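Phosphoglucomutase/phosphomannomutase family protein (Burkholderia thailandensis, PDB 3UW2) probably catalyses the intramolecular transfer of a phosphoryl group on hexose phosphates, as a metal-dependent member of the phosphohexose mutase family. Local coordinates at residues 67-71 with 97-101; 72-78 with 131-137; 200-204 with 232-237. All coordinates share one frame; numbering follows the deposited sequence. Where two conformers were deposited one is given.

Interaction 1. Residues 67-71 with 97-101; sequences VARDG and GMVPT. With EDO (1,2-ethanediol), chain C.
The guanidinium of Arg69 has Met98 against one face, where CB stands 3.7 Å above the plane and over its centre. At its edge, in plane, lies O1 of an ethanediol, likely a crystallisation additive. NH1 of Arg69 gives that O1 a nearly straight bond (2.9 Å, 167°) and also bonds Asp70 O, which is tilted from the plane. The diol's other hydroxyl, O2, donates to Gly71 O. Met98 begins with CG anti to the backbone N (chi1 -178°), which carries the thioether along the end of 67-71: CG comes to 3.3 Å from Asp70 O, and SD to 3.9 Å from Gly71 CA.

Two backbone bonds give the parallel register of Arg69 with Met98: Arg69 N to Gly97 O (3.1 Å) and Val99 N to Arg69 O (3.0 Å). Away from the face carrying Arg69 and Met98, Ala68 CB meets Val99 CG2 at 3.8 Å. Beyond the strand, Asp70 turns from this contact, and its OD2 is hydrogen-bonded to Thr128.

The paired ends close a beta-alpha-beta unit of strand 64-69, helix 75-88 and strand 92-98; Val67 packs on that helix, Arg69 touches its Pro76, and strand 124-127 pairs with 64-69 as well.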
loop_
_atom_site.group_PDB
_atom_site.type_symbol
_atom_site.label_atom_id
_atom_site.label_comp_id
_atom_site.label_asym_id
_atom_site.label_seq_id
_atom_site.Cartn_x
_atom_site.Cartn_y
_atom_site.Cartn_z
ATOM N N VAL A 67 -13.649 -10.561 8.611
ATOM C CA VAL A 67 -13.136 -9.378 9.332
ATOM C C VAL A 67 -11.769 -9.687 9.958
ATOM O O VAL A 67 -11.484 -10.816 10.221
ATOM C CB VAL A 67 -14.081 -8.850 10.444
ATOM C CG1 VAL A 67 -15.419 -8.436 9.854
ATOM C CG2 VAL A 67 -14.260 -9.889 11.543
ATOM N N ALA A 68 -10.908 -8.674 10.129
ATOM C CA ALA A 68 -9.593 -8.871 10.691
ATOM C C ALA A 68 -9.213 -7.539 11.338
ATOM O O ALA A 68 -9.872 -6.507 11.089
ATOM C CB ALA A 68 -8.579 -9.239 9.560
ATOM N N ARG A 69 -8.162 -7.572 12.146
ATOM C CA ARG A 69 -7.686 -6.351 12.791
ATOM C C ARG A 69 -6.174 -6.328 12.852
ATOM O O ARG A 69 -5.519 -7.399 12.800
ATOM C CB ARG A 69 -8.324 -6.227 14.210
ATOM C CG ARG A 69 -7.932 -7.390 15.137
ATOM C CD ARG A 69 -8.383 -7.031 16.565
ATOM N NE ARG A 69 -8.003 -8.047 17.525
ATOM C CZ ARG A 69 -6.865 -8.091 18.244
ATOM N NH1 ARG A 69 -5.853 -7.168 18.147
ATOM N NH2 ARG A 69 -6.745 -9.096 19.095
ATOM N N ASP A 70 -5.589 -5.120 13.005
ATOM C CA ASP A 70 -4.165 -5.064 13.288
ATOM C C ASP A 70 -3.954 -5.107 14.811
ATOM O O ASP A 70 -4.859 -5.523 15.521
ATOM C CB ASP A 70 -3.526 -3.811 12.682
ATOM C CG ASP A 70 -4.029 -2.519 13.290
ATOM O OD1 ASP A 70 -4.765 -2.523 14.341
ATOM O OD2 ASP A 70 -3.575 -1.425 12.778
ATOM N N GLY A 71 -2.789 -4.676 15.325
ATOM C CA GLY A 71 -2.540 -4.850 16.753
ATOM C C GLY A 71 -2.735 -3.618 17.653
ATOM O O GLY A 71 -2.010 -3.449 18.690
ATOM N N GLY A 97 -9.184 -12.854 13.009
ATOM C CA GLY A 97 -8.455 -12.463 14.223
ATOM C C GLY A 97 -7.457 -11.352 13.849
ATOM O O GLY A 97 -7.731 -10.582 12.955
ATOM N N MET A 98 -6.319 -11.276 14.555
ATOM C CA MET A 98 -5.336 -10.182 14.389
ATOM C C MET A 98 -4.247 -10.642 13.418
ATOM O O MET A 98 -3.452 -11.551 13.708
ATOM C CB MET A 98 -4.704 -9.831 15.745
ATOM C CG MET A 98 -3.697 -8.656 15.671
ATOM S SD MET A 98 -2.520 -8.736 17.079
ATOM C CE MET A 98 -1.580 -10.254 16.751
ATOM N N VAL A 99 -4.295 -10.095 12.225
ATOM C CA VAL A 99 -3.368 -10.513 11.156
ATOM C C VAL A 99 -3.037 -9.280 10.313
ATOM O O VAL A 99 -3.793 -8.272 10.351
ATOM C CB VAL A 99 -3.953 -11.582 10.239
ATOM C CG1 VAL A 99 -4.133 -12.940 10.945
ATOM C CG2 VAL A 99 -5.299 -11.118 9.646
ATOM N N PRO A 100 -1.882 -9.299 9.595
ATOM C CA PRO A 100 -1.603 -8.201 8.639
ATOM C C PRO A 100 -2.760 -8.056 7.643
ATOM O O PRO A 100 -3.506 -9.046 7.385
ATOM C CB PRO A 100 -0.353 -8.722 7.877
ATOM C CG PRO A 100 0.377 -9.524 8.948
ATOM C CD PRO A 100 -0.802 -10.310 9.574
ATOM N N THR A 101 -3.007 -6.837 7.218
ATOM C CA THR A 101 -4.028 -6.508 6.214
ATOM C C THR A 101 -4.066 -7.433 4.968
ATOM O O THR A 101 -5.137 -7.983 4.667
ATOM C CB THR A 101 -3.840 -5.017 5.790
ATOM O OG1 THR A 101 -4.327 -4.219 6.871
ATOM C CG2 THR A 101 -4.665 -4.639 4.576
HETATM C C1 EDO C . -4.290 -6.403 21.009
HETATM O O1 EDO C . -3.525 -7.019 19.943
HETATM C C2 EDO C . -3.918 -4.944 21.280
HETATM O O2 EDO C . -2.541 -4.816 20.918
#

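Interaction 2. Residues 72-78 with 131-137; sequences RLSGPEL and HNPPDYN. With PO4 (phosphate ion), chain B.
Direct hydrogen bonds from Arg72 to backbone carbonyls of 131-137 dominate this contact. NH2 bonds Asn132 O at 2.6 Å and 159°, and NH1 bonds Pro133 O at 2.6 Å; both oxygens lie in the guanidinium plane, at its edge. NH1 also makes weak bonds to Asn132 O and to Tyr136 O, the latter oblique to the plane. The side chain is extended from CG to NE, laying CD 3.3 Å from Tyr136 O. Several carbonyls thus fix the rotation of the group, and NE is held by a salt bridge to Asp70. Pro133 O also accepts from Tyr136 N, the closing bond of the type I turn 133-136. The two donors reach it from opposite faces of the carbonyl plane.

One further direct bond, between side chains, runs from Asn137 ND2 to Ser74 OG at 2.9 Å and 174°, with the hydroxyl oxygen in the amide plane.

In the fold, these bonds tie the loop leading into helix 75-88 to the turn that opens strand 136-143 of the first alpha/beta/alpha domain. As in other phosphohexose mutases, Ser130, just before 131-137, probably carries the phosphoryl group, and Arg72 would hold the backbone that follows it.

Two waters make the indirect links. One accepts from Leu73 N and donates to Pro134 O; the other also donates to Pro134 O and is hydrogen-bonded to Ser74 OG.

Van der Waals contact is slight: the Leu78 methyl CD1 lies 3.9 Å from Asn137 ND2 as the two side chains run past each other, with Val127 touching both.

Anion binding occupies the far end, where His131 ND1 donates to O3 of a bound phosphate that Lys140 also bonds. The nearest His131 side-chain atom is about 6 Å from the zinc ion.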
loop_
_atom_site.group_PDB
_atom_site.type_symbol
_atom_site.label_atom_id
_atom_site.label_comp_id
_atom_site.label_asym_id
_atom_site.label_seq_id
_atom_site.Cartn_x
_atom_site.Cartn_y
_atom_site.Cartn_z
ATOM N N ARG A 72 -3.692 -2.773 17.258
ATOM C CA ARG A 72 -3.967 -1.562 17.968
ATOM C C ARG A 72 -4.824 -1.829 19.205
ATOM O O ARG A 72 -5.585 -2.812 19.250
ATOM C CB ARG A 72 -4.615 -0.530 17.028
ATOM C CG ARG A 72 -3.579 0.126 16.111
ATOM C CD ARG A 72 -4.198 0.857 14.879
ATOM N NE ARG A 72 -3.063 1.333 14.038
ATOM C CZ ARG A 72 -2.432 2.488 14.150
ATOM N NH1 ARG A 72 -2.824 3.443 15.017
ATOM N NH2 ARG A 72 -1.365 2.677 13.376
ATOM N N LEU A 73 -4.702 -0.958 20.217
ATOM C CA LEU A 73 -5.424 -1.163 21.520
ATOM C C LEU A 73 -6.920 -1.176 21.365
ATOM O O LEU A 73 -7.608 -1.973 22.050
ATOM C CB LEU A 73 -5.031 -0.113 22.576
ATOM C CG LEU A 73 -3.506 0.217 22.677
ATOM C CD1 LEU A 73 -3.179 1.601 23.289
ATOM C CD2 LEU A 73 -2.742 -0.924 23.286
ATOM N N SER A 74 -7.422 -0.283 20.501
ATOM C CA SER A 74 -8.869 -0.225 20.148
ATOM C C SER A 74 -9.352 -1.336 19.212
ATOM O O SER A 74 -10.583 -1.508 19.014
ATOM C CB SER A 74 -9.196 1.109 19.487
ATOM O OG SER A 74 -8.479 1.299 18.224
ATOM N N GLY A 75 -8.412 -2.088 18.616
ATOM C CA GLY A 75 -8.744 -3.186 17.696
ATOM C C GLY A 75 -9.787 -4.195 18.162
ATOM O O GLY A 75 -10.795 -4.449 17.484
ATOM N N PRO A 76 -9.562 -4.791 19.329
ATOM C CA PRO A 76 -10.521 -5.907 19.678
ATOM C C PRO A 76 -11.958 -5.332 19.838
ATOM O O PRO A 76 -12.935 -5.933 19.419
ATOM C CB PRO A 76 -10.010 -6.373 21.055
ATOM C CG PRO A 76 -8.527 -6.078 21.022
ATOM C CD PRO A 76 -8.368 -4.763 20.220
ATOM N N GLU A 77 -12.076 -4.138 20.427
ATOM C CA GLU A 77 -13.450 -3.610 20.692
ATOM C C GLU A 77 -14.122 -3.255 19.333
ATOM O O GLU A 77 -15.311 -3.519 19.107
ATOM C CB GLU A 77 -13.378 -2.345 21.554
ATOM C CG GLU A 77 -14.775 -1.752 21.869
ATOM C CD GLU A 77 -14.729 -0.494 22.741
ATOM O OE1 GLU A 77 -13.613 -0.022 23.049
ATOM O OE2 GLU A 77 -15.814 0.030 23.141
ATOM N N LEU A 78 -13.389 -2.526 18.491
ATOM C CA LEU A 78 -13.984 -2.072 17.201
ATOM C C LEU A 78 -14.321 -3.240 16.267
ATOM O O LEU A 78 -15.407 -3.226 15.636
ATOM C CB LEU A 78 -13.023 -1.150 16.454
ATOM C CG LEU A 78 -12.780 0.166 17.178
ATOM C CD1 LEU A 78 -11.825 1.011 16.347
ATOM C CD2 LEU A 78 -14.059 0.913 17.393
ATOM N N HIS A 131 -0.156 3.135 9.359
ATOM C CA HIS A 131 1.114 3.712 9.826
ATOM C C HIS A 131 0.896 4.792 10.893
ATOM O O HIS A 131 1.864 5.376 11.400
ATOM C CB HIS A 131 1.917 4.285 8.633
ATOM C CG HIS A 131 1.323 5.548 8.047
ATOM N ND1 HIS A 131 0.279 5.524 7.161
ATOM C CD2 HIS A 131 1.601 6.897 8.290
ATOM C CE1 HIS A 131 -0.089 6.802 6.859
ATOM N NE2 HIS A 131 0.724 7.639 7.533
ATOM N N ASN A 132 -0.371 5.049 11.252
ATOM C CA ASN A 132 -0.730 6.244 12.066
ATOM C C ASN A 132 -0.496 6.095 13.556
ATOM O O ASN A 132 -0.335 4.949 13.992
ATOM C CB ASN A 132 -2.207 6.632 11.803
ATOM C CG ASN A 132 -2.408 7.132 10.389
ATOM O OD1 ASN A 132 -1.804 8.127 9.965
ATOM N ND2 ASN A 132 -3.162 6.379 9.616
ATOM N N PRO A 133 -0.509 7.226 14.335
ATOM C CA PRO A 133 -0.295 7.127 15.796
ATOM C C PRO A 133 -1.270 6.170 16.519
ATOM O O PRO A 133 -2.315 5.807 15.923
ATOM C CB PRO A 133 -0.436 8.587 16.276
ATOM C CG PRO A 133 -0.007 9.426 15.070
ATOM C CD PRO A 133 -0.535 8.657 13.892
ATOM N N PRO A 134 -0.943 5.757 17.780
ATOM C CA PRO A 134 -1.684 4.734 18.512
ATOM C C PRO A 134 -3.209 4.889 18.610
ATOM O O PRO A 134 -3.952 3.838 18.690
ATOM C CB PRO A 134 -1.106 4.809 19.938
ATOM C CG PRO A 134 0.290 5.380 19.775
ATOM C CD PRO A 134 0.349 6.055 18.431
ATOM N N ASP A 135 -3.666 6.136 18.669
ATOM C CA ASP A 135 -5.076 6.474 18.901
ATOM C C ASP A 135 -5.899 6.516 17.593
ATOM O O ASP A 135 -7.108 6.782 17.626
ATOM C CB ASP A 135 -5.220 7.806 19.709
ATOM C CG ASP A 135 -4.370 8.960 19.155
ATOM O OD1 ASP A 135 -3.426 8.730 18.355
ATOM O OD2 ASP A 135 -4.618 10.125 19.569
ATOM N N TYR A 136 -5.236 6.278 16.451
ATOM C CA TYR A 136 -5.914 6.211 15.166
ATOM C C TYR A 136 -6.293 4.814 14.866
ATOM O O TYR A 136 -5.597 3.849 15.235
ATOM C CB TYR A 136 -5.009 6.640 14.021
ATOM C CG TYR A 136 -4.763 8.128 14.017
ATOM C CD1 TYR A 136 -4.025 8.709 15.015
ATOM C CD2 TYR A 136 -5.327 8.946 13.035
ATOM C CE1 TYR A 136 -3.794 10.082 15.027
ATOM C CE2 TYR A 136 -5.112 10.317 13.034
ATOM C CZ TYR A 136 -4.344 10.872 14.031
ATOM O OH TYR A 136 -4.142 12.237 14.068
ATOM N N ASN A 137 -7.386 4.713 14.151
ATOM C CA ASN A 137 -7.802 3.441 13.636
ATOM C C ASN A 137 -8.718 3.635 12.394
ATOM O O ASN A 137 -8.948 4.764 11.947
ATOM C CB ASN A 137 -8.418 2.576 14.745
ATOM C CG ASN A 137 -8.134 1.072 14.526
ATOM O OD1 ASN A 137 -7.987 0.616 13.397
ATOM N ND2 ASN A 137 -8.041 0.325 15.580
HETATM P P PO4 B . -1.639 2.840 5.504
HETATM O O2 PO4 B . -0.855 1.838 4.663
HETATM O O3 PO4 B . -0.980 4.198 5.439
HETATM O O4 PO4 B . -3.115 2.809 5.268
HETATM O O HOH W 1 -3.089 1.138 19.502
HETATM O O HOH W 2 -6.235 2.484 19.225
#

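Interaction 3. Residues 200-204 with 232-237; sequences DAGNG and FPNHHP
Asp200 OD1 takes two N-H groups, one from each segment. Gly202 N approaches nearly along its C-O axis at 2.8 Å, forming an Asx turn, while His235 NE2 reaches it only by a weak bond. The stronger bond from NE2 goes to Asp200 OD2, at 2.6 Å and 151°, and uses the syn lone pair. The carboxylate carbon lies in the imidazole plane at the ring edge, although the two flat groups are turned 50° against each other. Across CE1, the other ring nitrogen, ND1, donates to His236 O from above that carbonyl's plane, so both ring nitrogens act as donors; this is consistent with a protonated ring whose charge the carboxylate would balance.

A second polar link joins the asparagines. Asn234 ND2 bonds Asn203 OD1 at 2.8 Å and 167°, on a lone pair in the carbonyl plane. A water lies within bonding distance of the same OD1 and accepts from Asn234 N.

Packing at Gly202 is close: its CA lies 4.2 Å from that of Pro237, with no space for a CB beside Pro237 CB, and its positive phi also suits glycine. Pro237 CB rests 3.5 Å from Ala201 O, and Phe232 CD1 approaches Gly202 O at 3.6 Å.

Ala201 to Gly204 form a type I' turn, closed by Gly204 N to Ala201 O. It connects strand 197-200 to helix 206-216, a strand-turn-helix passage at the end of the sheet in the second alpha/beta/alpha domain, where the side chains of Pro237 and zinc ligand Asp264 are about 6 Å apart at their nearest atoms.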
loop_
_atom_site.group_PDB
_atom_site.type_symbol
_atom_site.label_atom_id
_atom_site.label_comp_id
_atom_site.label_asym_id
_atom_site.label_seq_id
_atom_site.Cartn_x
_atom_site.Cartn_y
_atom_site.Cartn_z
ATOM N N ASP A 200 12.232 -5.340 10.874
ATOM C CA ASP A 200 11.682 -4.289 11.762
ATOM C C ASP A 200 10.187 -4.087 11.492
ATOM O O ASP A 200 9.779 -3.638 10.379
ATOM C CB ASP A 200 12.409 -2.961 11.498
ATOM C CG ASP A 200 11.999 -1.832 12.510
ATOM O OD1 ASP A 200 10.824 -1.754 12.885
ATOM O OD2 ASP A 200 12.820 -0.976 12.891
ATOM N N ALA A 201 9.355 -4.447 12.476
ATOM C CA ALA A 201 7.901 -4.338 12.346
ATOM C C ALA A 201 7.364 -3.103 13.141
ATOM O O ALA A 201 6.167 -2.903 13.187
ATOM C CB ALA A 201 7.242 -5.610 12.863
ATOM N N GLY A 202 8.228 -2.340 13.841
ATOM C CA GLY A 202 7.735 -1.164 14.596
ATOM C C GLY A 202 6.635 -1.511 15.605
ATOM O O GLY A 202 5.780 -0.679 15.855
ATOM N N ASN A 203 6.634 -2.737 16.129
ATOM C CA ASN A 203 5.627 -3.221 17.102
ATOM C C ASN A 203 4.214 -3.369 16.524
ATOM O O ASN A 203 3.247 -3.465 17.288
ATOM C CB ASN A 203 5.604 -2.407 18.421
ATOM C CG ASN A 203 6.968 -2.364 19.115
ATOM O OD1 ASN A 203 7.654 -1.315 19.129
ATOM N ND2 ASN A 203 7.431 -3.513 19.550
ATOM N N GLY A 204 4.117 -3.370 15.178
ATOM C CA GLY A 204 2.861 -3.439 14.451
ATOM C C GLY A 204 2.503 -4.885 14.219
ATOM O O GLY A 204 3.265 -5.772 14.597
ATOM N N PHE A 232 3.104 1.606 20.364
ATOM C CA PHE A 232 4.295 1.982 19.531
ATOM C C PHE A 232 5.364 2.752 20.302
ATOM O O PHE A 232 5.625 3.930 19.976
ATOM C CB PHE A 232 3.923 2.786 18.257
ATOM C CG PHE A 232 2.842 2.176 17.415
ATOM C CD1 PHE A 232 2.815 0.810 17.119
ATOM C CD2 PHE A 232 1.889 3.012 16.813
ATOM C CE1 PHE A 232 1.820 0.276 16.328
ATOM C CE2 PHE A 232 0.873 2.480 16.012
ATOM C CZ PHE A 232 0.812 1.097 15.795
ATOM N N PRO A 233 6.004 2.096 21.305
ATOM C CA PRO A 233 6.834 2.824 22.236
ATOM C C PRO A 233 8.258 3.035 21.662
ATOM O O PRO A 233 9.070 3.712 22.274
ATOM C CB PRO A 233 6.865 1.902 23.463
ATOM C CG PRO A 233 6.768 0.493 22.846
ATOM C CD PRO A 233 5.704 0.733 21.778
ATOM N N ASN A 234 8.547 2.457 20.492
ATOM C CA ASN A 234 9.900 2.584 19.888
ATOM C C ASN A 234 10.011 3.534 18.737
ATOM O O ASN A 234 10.667 4.527 18.871
ATOM C CB ASN A 234 10.482 1.225 19.505
ATOM C CG ASN A 234 10.665 0.377 20.694
ATOM O OD1 ASN A 234 11.521 0.682 21.530
ATOM N ND2 ASN A 234 9.815 -0.657 20.842
ATOM N N HIS A 235 9.452 3.208 17.599
ATOM C CA HIS A 235 9.288 4.209 16.480
ATOM C C HIS A 235 7.999 3.754 15.869
ATOM O O HIS A 235 7.659 2.574 15.968
ATOM C CB HIS A 235 10.442 4.252 15.451
ATOM C CG HIS A 235 10.652 2.938 14.648
ATOM N ND1 HIS A 235 9.809 2.533 13.642
ATOM C CD2 HIS A 235 11.591 1.895 14.807
ATOM C CE1 HIS A 235 10.204 1.316 13.157
ATOM N NE2 HIS A 235 11.275 0.908 13.880
ATOM N N HIS A 236 7.227 4.674 15.308
ATOM C CA HIS A 236 6.023 4.275 14.546
ATOM C C HIS A 236 6.364 3.364 13.375
ATOM O O HIS A 236 7.418 3.512 12.749
ATOM C CB HIS A 236 5.184 5.481 14.119
ATOM C CG HIS A 236 4.578 6.225 15.293
ATOM N ND1 HIS A 236 3.825 7.330 15.148
ATOM C CD2 HIS A 236 4.658 5.981 16.681
ATOM C CE1 HIS A 236 3.436 7.778 16.360
ATOM N NE2 HIS A 236 3.928 6.938 17.293
ATOM N N PRO A 237 5.482 2.410 13.076
ATOM C CA PRO A 237 5.765 1.523 11.964
ATOM C C PRO A 237 5.383 2.247 10.644
ATOM O O PRO A 237 4.306 2.036 10.047
ATOM C CB PRO A 237 4.921 0.259 12.303
ATOM C CG PRO A 237 3.760 0.828 13.026
ATOM C CD PRO A 237 4.176 2.101 13.707
HETATM O O HOH W 3 7.244 1.167 18.242
#

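Overall arrangement
Interactions 1 and 2 belong to the first alpha/beta/alpha domain and share the passage from strand 64-69 into helix 75-88; they touch where Arg69 CD packs on Gly75 C at 3.5 Å. Interaction 3 lies in the second domain and is the most buried of the three (7 of 10 touching residues), the other two being partly buried. Their chemistry follows their place: parallel strand pairing in 1, an arginine held by turn carbonyls in 2, and a histidine-carboxylate bond between loops in 3. Interactions 2 and 3 meet across the domain boundary, with Phe232 CE2 3.5 Å from Arg72 NH2 and His131 CB against Pro237 O. All three lie around the zinc-binding region.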